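Local coordinates for nucleotidyltransferase-like protein (Exiguobacterium sibiricum, PDB 3C18) that is of unestablished function but probably transfers a nucleotidyl group to a substrate, as its nucleotidyltransferase relatives do, at residues A[121-126]-A[161-166]; A[155-160]-A[210-215]; A[80-85]-A[170-175]. All blocks are in the same frame, centred on the assembly; numbering follows the deposited sequence.

Contact 1 (A[121-126]-A[161-166])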
loop_
_atom_site.group_PDB
_atom_site.type_symbol
_atom_site.label_atom_id
_atom_site.label_comp_id
_atom_site.label_asym_id
_atom_site.label_seq_id
_atom_site.Cartn_x
_atom_site.Cartn_y
_atom_site.Cartn_z
ATOM N N LEU A 121 -2.405 6.182 -16.274
ATOM C CA LEU A 121 -3.040 5.761 -15.007
ATOM C C LEU A 121 -1.992 5.714 -13.909
ATOM O O LEU A 121 -2.209 6.160 -12.781
ATOM C CB LEU A 121 -3.695 4.381 -15.146
ATOM C CG LEU A 121 -4.257 3.805 -13.842
ATOM C CD1 LEU A 121 -5.150 4.798 -13.139
ATOM C CD2 LEU A 121 -4.963 2.492 -14.111
ATOM N N GLN A 122 -0.836 5.175 -14.261
ATOM C CA GLN A 122 0.296 5.116 -13.316
ATOM C C GLN A 122 0.764 6.514 -12.889
ATOM O O GLN A 122 1.203 6.730 -11.753
ATOM C CB GLN A 122 1.424 4.299 -13.908
ATOM C CG GLN A 122 1.112 2.777 -13.916
ATOM C CD GLN A 122 2.218 1.955 -14.470
ATOM O OE1 GLN A 122 3.401 2.259 -14.245
ATOM N NE2 GLN A 122 1.857 0.865 -15.195
HETATM N N MSE A 123 0.675 7.465 -13.817
HETATM C CA MSE A 123 1.105 8.829 -13.557
HETATM C C MSE A 123 0.138 9.470 -12.607
HETATM O O MSE A 123 0.546 10.159 -11.703
HETATM C CB MSE A 123 1.282 9.664 -14.830
HETATM C CG MSE A 123 2.483 9.285 -15.628
HETATM SE SE MSE A 123 2.932 10.596 -16.985
HETATM C CE MSE A 123 1.404 10.377 -18.155
ATOM N N SER A 124 -1.146 9.186 -12.745
ATOM C CA SER A 124 -2.147 9.754 -11.814
ATOM C C SER A 124 -1.991 9.158 -10.426
ATOM O O SER A 124 -2.152 9.827 -9.449
ATOM C CB SER A 124 -3.578 9.550 -12.305
ATOM O OG SER A 124 -3.828 10.294 -13.511
ATOM N N LEU A 125 -1.673 7.873 -10.360
ATOM C CA LEU A 125 -1.463 7.203 -9.075
ATOM C C LEU A 125 -0.221 7.730 -8.365
ATOM O O LEU A 125 -0.211 7.915 -7.179
ATOM C CB LEU A 125 -1.416 5.681 -9.244
ATOM C CG LEU A 125 -2.783 5.067 -9.649
ATOM C CD1 LEU A 125 -2.686 3.614 -10.179
ATOM C CD2 LEU A 125 -3.714 5.107 -8.439
ATOM N N SER A 126 0.820 8.028 -9.125
ATOM C CA SER A 126 2.068 8.554 -8.557
ATOM C C SER A 126 1.864 9.986 -8.079
ATOM O O SER A 126 2.268 10.400 -6.971
ATOM C CB SER A 126 3.164 8.499 -9.630
ATOM O OG SER A 126 4.421 8.859 -9.110
ATOM N N ALA A 161 10.085 11.404 -8.222
ATOM C CA ALA A 161 11.118 10.745 -9.054
ATOM C C ALA A 161 10.461 9.679 -9.923
ATOM O O ALA A 161 10.753 9.550 -11.072
ATOM C CB ALA A 161 12.173 10.088 -8.191
ATOM N N ARG A 162 9.528 8.920 -9.351
ATOM C CA ARG A 162 8.818 7.852 -10.093
ATOM C C ARG A 162 7.940 8.468 -11.185
ATOM O O ARG A 162 7.921 8.011 -12.328
ATOM C CB ARG A 162 7.993 6.962 -9.142
ATOM C CG ARG A 162 8.870 6.085 -8.223
ATOM C CD ARG A 162 8.071 5.392 -7.127
ATOM N NE ARG A 162 6.902 4.727 -7.674
ATOM C CZ ARG A 162 6.914 3.526 -8.235
ATOM N NH1 ARG A 162 8.043 2.860 -8.332
ATOM N NH2 ARG A 162 5.796 3.005 -8.717
ATOM N N LEU A 163 7.271 9.556 -10.841
ATOM C CA LEU A 163 6.422 10.292 -11.799
ATOM C C LEU A 163 7.245 10.844 -12.925
ATOM O O LEU A 163 6.892 10.737 -14.118
ATOM C CB LEU A 163 5.661 11.410 -11.089
ATOM C CG LEU A 163 4.812 12.330 -11.949
ATOM C CD1 LEU A 163 3.776 11.596 -12.772
ATOM C CD2 LEU A 163 4.160 13.322 -11.033
ATOM N N SER A 164 8.388 11.391 -12.563
ATOM C CA SER A 164 9.287 11.988 -13.549
ATOM C C SER A 164 9.787 10.949 -14.542
ATOM O O SER A 164 9.950 11.224 -15.723
ATOM C CB SER A 164 10.438 12.698 -12.849
ATOM O OG SER A 164 9.908 13.677 -11.974
ATOM N N VAL A 165 9.973 9.734 -14.052
ATOM C CA VAL A 165 10.415 8.615 -14.880
ATOM C C VAL A 165 9.277 8.203 -15.828
ATOM O O VAL A 165 9.477 8.040 -17.032
ATOM C CB VAL A 165 10.896 7.415 -14.051
ATOM C CG1 VAL A 165 11.144 6.199 -14.932
ATOM C CG2 VAL A 165 12.162 7.801 -13.302
ATOM N N LEU A 166 8.083 8.043 -15.275
ATOM C CA LEU A 166 6.902 7.726 -16.096
ATOM C C LEU A 166 6.714 8.779 -17.187
ATOM O O LEU A 166 6.394 8.482 -18.323
ATOM C CB LEU A 166 5.642 7.672 -15.205
ATOM C CG LEU A 166 5.484 6.415 -14.327
ATOM C CD1 LEU A 166 4.515 6.695 -13.150
ATOM C CD2 LEU A 166 5.015 5.205 -15.153
HETATM O O HOH W 1 4.832 6.570 -6.935
#
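M123, a selenomethionine, L163 and L166 make the apolar core of the contact. L163 sends CD1 against M123 CB at 3.8 Å, the two side chains crossing at about a right angle. L166 runs past M123 in the opposite direction, its CB 3.6 Å from M123 CG.

A second group sets methyls against oxygens, without hydrogen bonds. With CG anti to the carbonyl carbon (chi1 -76°), L166 turns its fork onto Q122: CD1 lies 3.6 Å from Q122 O, and CD2 meets the amide oxygen OE1 at 3.5 Å. An alanine in place of L166 has neither methyl and would probably leave a gap beside Q122 and M123.

Polar contacts are few, and no direct hydrogen bond crosses. A water accepts from R162 NE at 2.9 Å in the guanidinium plane; its link to S126 OG is tentative, since S126 has two conformers. The amide of Q122 is held elsewhere, NE2 donating to I80 O.

The segment axes approach to 9.2 Å at 161°, and five of the six touching residues are buried, as expected of an antiparallel helix pair in the core of the YgxA-like substrate-binding domain, a helical bundle.

Contact 2 (A[155-160]-A[210-215])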
loop_
_atom_site.group_PDB
_atom_site.type_symbol
_atom_site.label_atom_id
_atom_site.label_comp_id
_atom_site.label_asym_id
_atom_site.label_seq_id
_atom_site.Cartn_x
_atom_site.Cartn_y
_atom_site.Cartn_z
ATOM N N HIS A 155 9.311 10.970 1.250
ATOM C CA HIS A 155 8.447 10.071 0.492
ATOM C C HIS A 155 7.894 10.790 -0.726
ATOM O O HIS A 155 7.835 10.248 -1.824
ATOM C CB HIS A 155 7.301 9.555 1.356
ATOM C CG HIS A 155 7.727 8.626 2.454
ATOM N ND1 HIS A 155 6.835 7.829 3.131
ATOM C CD2 HIS A 155 8.946 8.363 2.989
ATOM C CE1 HIS A 155 7.477 7.124 4.046
ATOM N NE2 HIS A 155 8.762 7.421 3.973
ATOM N N ALA A 156 7.495 12.038 -0.537
ATOM C CA ALA A 156 6.937 12.820 -1.661
ATOM C C ALA A 156 7.966 12.924 -2.738
ATOM O O ALA A 156 7.683 12.845 -3.919
ATOM C CB ALA A 156 6.526 14.249 -1.213
ATOM N N LEU A 157 9.196 13.138 -2.335
ATOM C CA LEU A 157 10.286 13.277 -3.333
ATOM C C LEU A 157 10.479 11.982 -4.117
ATOM O O LEU A 157 10.762 11.975 -5.304
ATOM C CB LEU A 157 11.594 13.663 -2.658
ATOM C CG LEU A 157 11.728 15.132 -2.276
ATOM C CD1 LEU A 157 12.891 15.336 -1.335
ATOM C CD2 LEU A 157 11.889 15.971 -3.482
ATOM N N HIS A 158 10.279 10.879 -3.432
ATOM C CA HIS A 158 10.414 9.555 -4.046
ATOM C C HIS A 158 9.281 9.376 -5.074
ATOM O O HIS A 158 9.490 8.921 -6.176
ATOM C CB HIS A 158 10.358 8.444 -3.001
ATOM C CG HIS A 158 10.736 7.110 -3.542
ATOM N ND1 HIS A 158 9.911 6.013 -3.475
ATOM C CD2 HIS A 158 11.848 6.712 -4.203
ATOM C CE1 HIS A 158 10.509 4.989 -4.058
ATOM N NE2 HIS A 158 11.688 5.386 -4.502
ATOM N N HIS A 159 8.072 9.778 -4.722
ATOM C CA HIS A 159 6.967 9.692 -5.702
ATOM C C HIS A 159 7.187 10.579 -6.906
ATOM O O HIS A 159 6.765 10.250 -8.028
ATOM C CB HIS A 159 5.612 10.005 -5.074
ATOM C CG HIS A 159 5.185 8.966 -4.100
ATOM N ND1 HIS A 159 5.039 7.643 -4.450
ATOM C CD2 HIS A 159 4.928 9.041 -2.777
ATOM C CE1 HIS A 159 4.670 6.959 -3.385
ATOM N NE2 HIS A 159 4.603 7.782 -2.360
ATOM N N LEU A 160 7.841 11.707 -6.670
ATOM C CA LEU A 160 8.119 12.701 -7.726
ATOM C C LEU A 160 9.139 12.165 -8.733
ATOM O O LEU A 160 9.072 12.428 -9.939
ATOM C CB LEU A 160 8.621 14.005 -7.101
ATOM C CG LEU A 160 9.011 15.207 -7.987
ATOM C CD1 LEU A 160 7.854 15.822 -8.687
ATOM C CD2 LEU A 160 9.742 16.278 -7.175
ATOM N N ILE A 210 9.368 23.960 -0.676
ATOM C CA ILE A 210 9.278 25.025 -1.693
ATOM C C ILE A 210 9.416 24.388 -3.071
ATOM O O ILE A 210 8.574 24.561 -3.941
ATOM C CB ILE A 210 10.386 26.068 -1.547
ATOM C CG1 ILE A 210 10.174 26.885 -0.268
ATOM C CG2 ILE A 210 10.430 26.987 -2.753
ATOM C CD1 ILE A 210 8.763 27.174 -0.018
ATOM N N GLY A 211 10.477 23.608 -3.207
ATOM C CA GLY A 211 10.807 22.934 -4.464
ATOM C C GLY A 211 9.744 21.977 -4.882
ATOM O O GLY A 211 9.368 21.908 -6.040
ATOM N N LEU A 212 9.232 21.225 -3.915
ATOM C CA LEU A 212 8.145 20.280 -4.191
ATOM C C LEU A 212 6.910 20.986 -4.713
ATOM O O LEU A 212 6.160 20.443 -5.568
ATOM C CB LEU A 212 7.720 19.493 -2.942
ATOM C CG LEU A 212 8.481 18.226 -2.560
ATOM C CD1 LEU A 212 8.196 17.808 -1.085
ATOM C CD2 LEU A 212 8.121 17.117 -3.504
ATOM N N GLU A 213 6.615 22.147 -4.146
ATOM C CA GLU A 213 5.341 22.802 -4.471
ATOM C C GLU A 213 5.413 23.304 -5.895
ATOM O O GLU A 213 4.441 23.288 -6.644
ATOM C CB GLU A 213 5.017 23.935 -3.497
ATOM C CG GLU A 213 3.667 24.565 -3.762
ATOM C CD GLU A 213 3.225 25.521 -2.671
ATOM O OE1 GLU A 213 4.062 25.843 -1.799
ATOM O OE2 GLU A 213 2.042 25.939 -2.674
ATOM N N HIS A 214 6.606 23.715 -6.261
ATOM C CA HIS A 214 6.879 24.215 -7.601
ATOM C C HIS A 214 6.731 23.101 -8.635
ATOM O O HIS A 214 6.028 23.228 -9.629
ATOM C CB HIS A 214 8.296 24.756 -7.652
ATOM C CG HIS A 214 8.664 25.386 -8.955
ATOM N ND1 HIS A 214 7.893 26.358 -9.559
ATOM C CD2 HIS A 214 9.755 25.225 -9.742
ATOM C CE1 HIS A 214 8.476 26.745 -10.678
ATOM N NE2 HIS A 214 9.608 26.074 -10.809
ATOM N N LEU A 215 7.428 22.006 -8.381
ATOM C CA LEU A 215 7.447 20.841 -9.304
ATOM C C LEU A 215 6.089 20.157 -9.421
ATOM O O LEU A 215 5.724 19.539 -10.435
ATOM C CB LEU A 215 8.557 19.858 -8.900
ATOM C CG LEU A 215 9.938 20.492 -9.081
ATOM C CD1 LEU A 215 11.084 19.599 -8.704
ATOM C CD2 LEU A 215 10.095 20.903 -10.506
#
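Helices 146-167 and 201-218 pack here within the helical bundle of the YgxA-like substrate-binding domain, through a small leucine-rich interface in which A156, L157 and L160 meet L212 and L215. The short segments run roughly parallel, with 33° between their directions and 11.0 Å between their axes at closest approach. That spacing keeps the backbones well apart, so the contact is made by side chains alone, and it is purely apolar: no hydrogen bond crosses and every touching atom is a carbon.

L212 is the central side chain, touching A156, L157 and L160. It reaches between A156 and L157 with CG anti to the carbonyl carbon (chi1 -85°). From there the two methyls divide the work: CD1 meets the methyl of A156 at 3.9 Å, whereas CD2 lies against L157 CD2, also at 3.9 Å, and is within contact of A156 CB as well. The small side chain of A156 probably lets the fork of L212 come close to the helix surface.

Around this pair the bundle closes in. L190 of helix 185-195 touches both L157 and L215, V187 of the same helix touches L160, and F134 of helix 116-142 packs on L212. On another side of helix 146-167, H158 packs on T151 of the second subunit, which places this helix at the dimer interface too.

L160 completes the contact one turn further along. Its CG stands anti to the backbone N (chi1 179°), and the side chain slides past L212 in the opposite direction while crossing L215 at about a right angle. L160 CD2 thereby touches both partners, reaching L212 CD2 at 4.1 Å and L215 CD1 at 3.9 Å.

Contact 3 (A[80-85]-A[170-175])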
loop_
_atom_site.group_PDB
_atom_site.type_symbol
_atom_site.label_atom_id
_atom_site.label_comp_id
_atom_site.label_asym_id
_atom_site.label_seq_id
_atom_site.Cartn_x
_atom_site.Cartn_y
_atom_site.Cartn_z
ATOM N N ILE A 80 -0.556 -4.041 -15.369
ATOM C CA ILE A 80 -1.175 -2.780 -15.808
ATOM C C ILE A 80 -0.728 -1.641 -14.917
ATOM O O ILE A 80 -0.506 -0.522 -15.371
ATOM C CB ILE A 80 -2.719 -2.860 -15.802
ATOM C CG1 ILE A 80 -3.193 -3.614 -17.050
ATOM C CG2 ILE A 80 -3.346 -1.470 -15.785
ATOM C CD1 ILE A 80 -4.710 -3.803 -17.111
ATOM N N LEU A 81 -0.583 -1.963 -13.636
ATOM C CA LEU A 81 -0.286 -0.988 -12.607
ATOM C C LEU A 81 1.196 -0.943 -12.274
ATOM O O LEU A 81 1.634 -0.087 -11.534
ATOM C CB LEU A 81 -1.073 -1.263 -11.328
ATOM C CG LEU A 81 -2.596 -1.271 -11.416
ATOM C CD1 LEU A 81 -3.286 -1.606 -10.110
ATOM C CD2 LEU A 81 -2.968 0.119 -11.890
ATOM N N ASN A 82 1.946 -1.872 -12.849
ATOM C CA ASN A 82 3.375 -1.991 -12.543
ATOM C C ASN A 82 3.581 -2.210 -11.055
ATOM O O ASN A 82 4.475 -1.624 -10.443
ATOM C CB ASN A 82 4.100 -0.717 -12.949
ATOM C CG ASN A 82 5.593 -0.884 -13.001
ATOM O OD1 ASN A 82 6.065 -1.896 -13.516
ATOM N ND2 ASN A 82 6.361 0.141 -12.529
ATOM N N ALA A 83 2.749 -3.083 -10.500
ATOM C CA ALA A 83 2.666 -3.325 -9.061
ATOM C C ALA A 83 3.498 -4.499 -8.574
ATOM O O ALA A 83 3.533 -4.782 -7.385
ATOM C CB ALA A 83 1.198 -3.518 -8.652
ATOM N N ASN A 84 4.191 -5.171 -9.485
ATOM C CA ASN A 84 4.957 -6.394 -9.122
ATOM C C ASN A 84 6.129 -6.631 -10.038
ATOM O O ASN A 84 6.012 -7.302 -11.042
ATOM C CB ASN A 84 4.034 -7.625 -9.133
ATOM C CG ASN A 84 4.668 -8.853 -8.497
ATOM O OD1 ASN A 84 5.880 -8.984 -8.446
ATOM N ND2 ASN A 84 3.837 -9.770 -8.028
ATOM N N ARG A 85 7.259 -6.054 -9.662
ATOM C CA ARG A 85 8.449 -6.060 -10.496
ATOM C C ARG A 85 8.979 -7.459 -10.740
ATOM O O ARG A 85 9.488 -7.766 -11.823
ATOM C CB ARG A 85 9.543 -5.141 -9.910
ATOM C CG ARG A 85 9.162 -3.613 -10.003
ATOM C CD ARG A 85 8.657 -3.204 -11.443
ATOM N NE ARG A 85 9.767 -3.199 -12.401
ATOM C CZ ARG A 85 9.637 -3.039 -13.714
ATOM N NH1 ARG A 85 8.442 -2.861 -14.241
ATOM N NH2 ARG A 85 10.704 -3.069 -14.499
ATOM N N ALA A 170 9.137 5.634 -19.296
ATOM C CA ALA A 170 9.712 4.406 -18.738
ATOM C C ALA A 170 9.033 3.932 -17.474
ATOM O O ALA A 170 8.429 4.694 -16.721
ATOM C CB ALA A 170 11.207 4.611 -18.491
ATOM N N HIS A 171 9.133 2.638 -17.245
ATOM C CA HIS A 171 8.641 2.064 -16.010
ATOM C C HIS A 171 9.629 2.377 -14.899
ATOM O O HIS A 171 10.828 2.171 -15.045
ATOM C CB HIS A 171 8.532 0.557 -16.094
ATOM C CG HIS A 171 7.504 0.077 -17.055
ATOM N ND1 HIS A 171 6.182 -0.076 -16.700
ATOM C CD2 HIS A 171 7.607 -0.316 -18.348
ATOM C CE1 HIS A 171 5.511 -0.558 -17.733
ATOM N NE2 HIS A 171 6.353 -0.720 -18.743
ATOM N N PRO A 172 9.124 2.889 -13.775
ATOM C CA PRO A 172 10.039 3.105 -12.679
ATOM C C PRO A 172 10.540 1.781 -12.131
ATOM O O PRO A 172 9.786 0.787 -12.058
ATOM C CB PRO A 172 9.165 3.815 -11.662
ATOM C CG PRO A 172 8.179 4.525 -12.471
ATOM C CD PRO A 172 7.858 3.599 -13.578
ATOM N N GLU A 173 11.813 1.797 -11.748
ATOM C CA GLU A 173 12.470 0.631 -11.161
ATOM C C GLU A 173 12.839 0.854 -9.708
ATOM O O GLU A 173 12.531 1.891 -9.128
ATOM C CB GLU A 173 13.753 0.308 -11.927
ATOM C CG GLU A 173 13.522 -0.151 -13.359
ATOM C CD GLU A 173 14.800 -0.136 -14.187
ATOM O OE1 GLU A 173 15.618 0.808 -14.008
ATOM O OE2 GLU A 173 14.977 -1.057 -15.020
ATOM N N VAL A 174 13.543 -0.125 -9.146
ATOM C CA VAL A 174 13.987 -0.045 -7.746
ATOM C C VAL A 174 15.034 1.052 -7.590
ATOM O O VAL A 174 15.139 1.687 -6.546
ATOM C CB VAL A 174 14.542 -1.404 -7.208
ATOM C CG1 VAL A 174 15.003 -1.257 -5.757
ATOM C CG2 VAL A 174 13.464 -2.482 -7.297
ATOM N N VAL A 175 15.791 1.271 -8.652
ATOM C CA VAL A 175 16.848 2.288 -8.646
ATOM C C VAL A 175 16.360 3.534 -9.339
ATOM O O VAL A 175 16.968 4.041 -10.283
ATOM C CB VAL A 175 18.186 1.825 -9.282
ATOM C CG1 VAL A 175 18.811 0.740 -8.415
ATOM C CG2 VAL A 175 18.004 1.379 -10.758
HETATM O O HOH W 2 12.556 -3.036 -10.403
#
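N82 carries its CG anti to the backbone N (chi1 -165°), which directs its amide at H171 and P172, while bends at chi2 and chi3 (-49° and -71°) bring the R85 guanidinium toward H171 and P172. The two groups are tied within their own segment: R85 NH1 donates to N82 OD1 at 2.7 Å, on a lone pair in the carbonyl plane, though the bond is bent and OD1 is tilted out of the guanidinium plane.

Across the contact the approaches are looser. The N82 amide crosses the H171 ring obliquely, OD1 lying 3.7 Å from ND1, and its ND2 comes to 3.5 Å from P172 O without a hydrogen bond. That same carbonyl oxygen sits over one face of the R85 guanidinium, offset toward its rim; NH1 meanwhile reaches H171 CB at 3.9 Å.

N82, with positive phi, is the C-prime residue of a Schellman motif that ends helix 72-81, and the contact sets this turn of the nucleotidyltransferase-like domain against the loop between helices 146-167 and 176-183 of the YgxA-like domain. F114 stacks on the H171 ring. Q179 holds the loop backbone, accepting from E173 N and donating to H171 O. A water in the guanidinium plane accepts weakly from R85 NE (3.4 Å) and from V174 N (3.3 Å).

In the fold
Contacts 1 and 2 share helix 146-167 within the YgxA-like range: it pairs with helix 116-142 in contact 1 and with helix 201-218 in contact 2. Their centres are about 12 Å apart, and they touch through S126 and H159. Contact 3 lies about 10 Å from contact 1, centre to centre, and joins this bundle to the nucleotidyltransferase-like domain; Q122 of contact 1 reaches segment 80-85 of contact 3, and R162 O packs on P172 CG. Along the chain contact 1 nests inside the loop closed by contact 3, whereas contact 2 alternates with both. This is consistent with a bundle core that continues into the interdomain junction, and contacts 2 and 3 both also reach the second subunit.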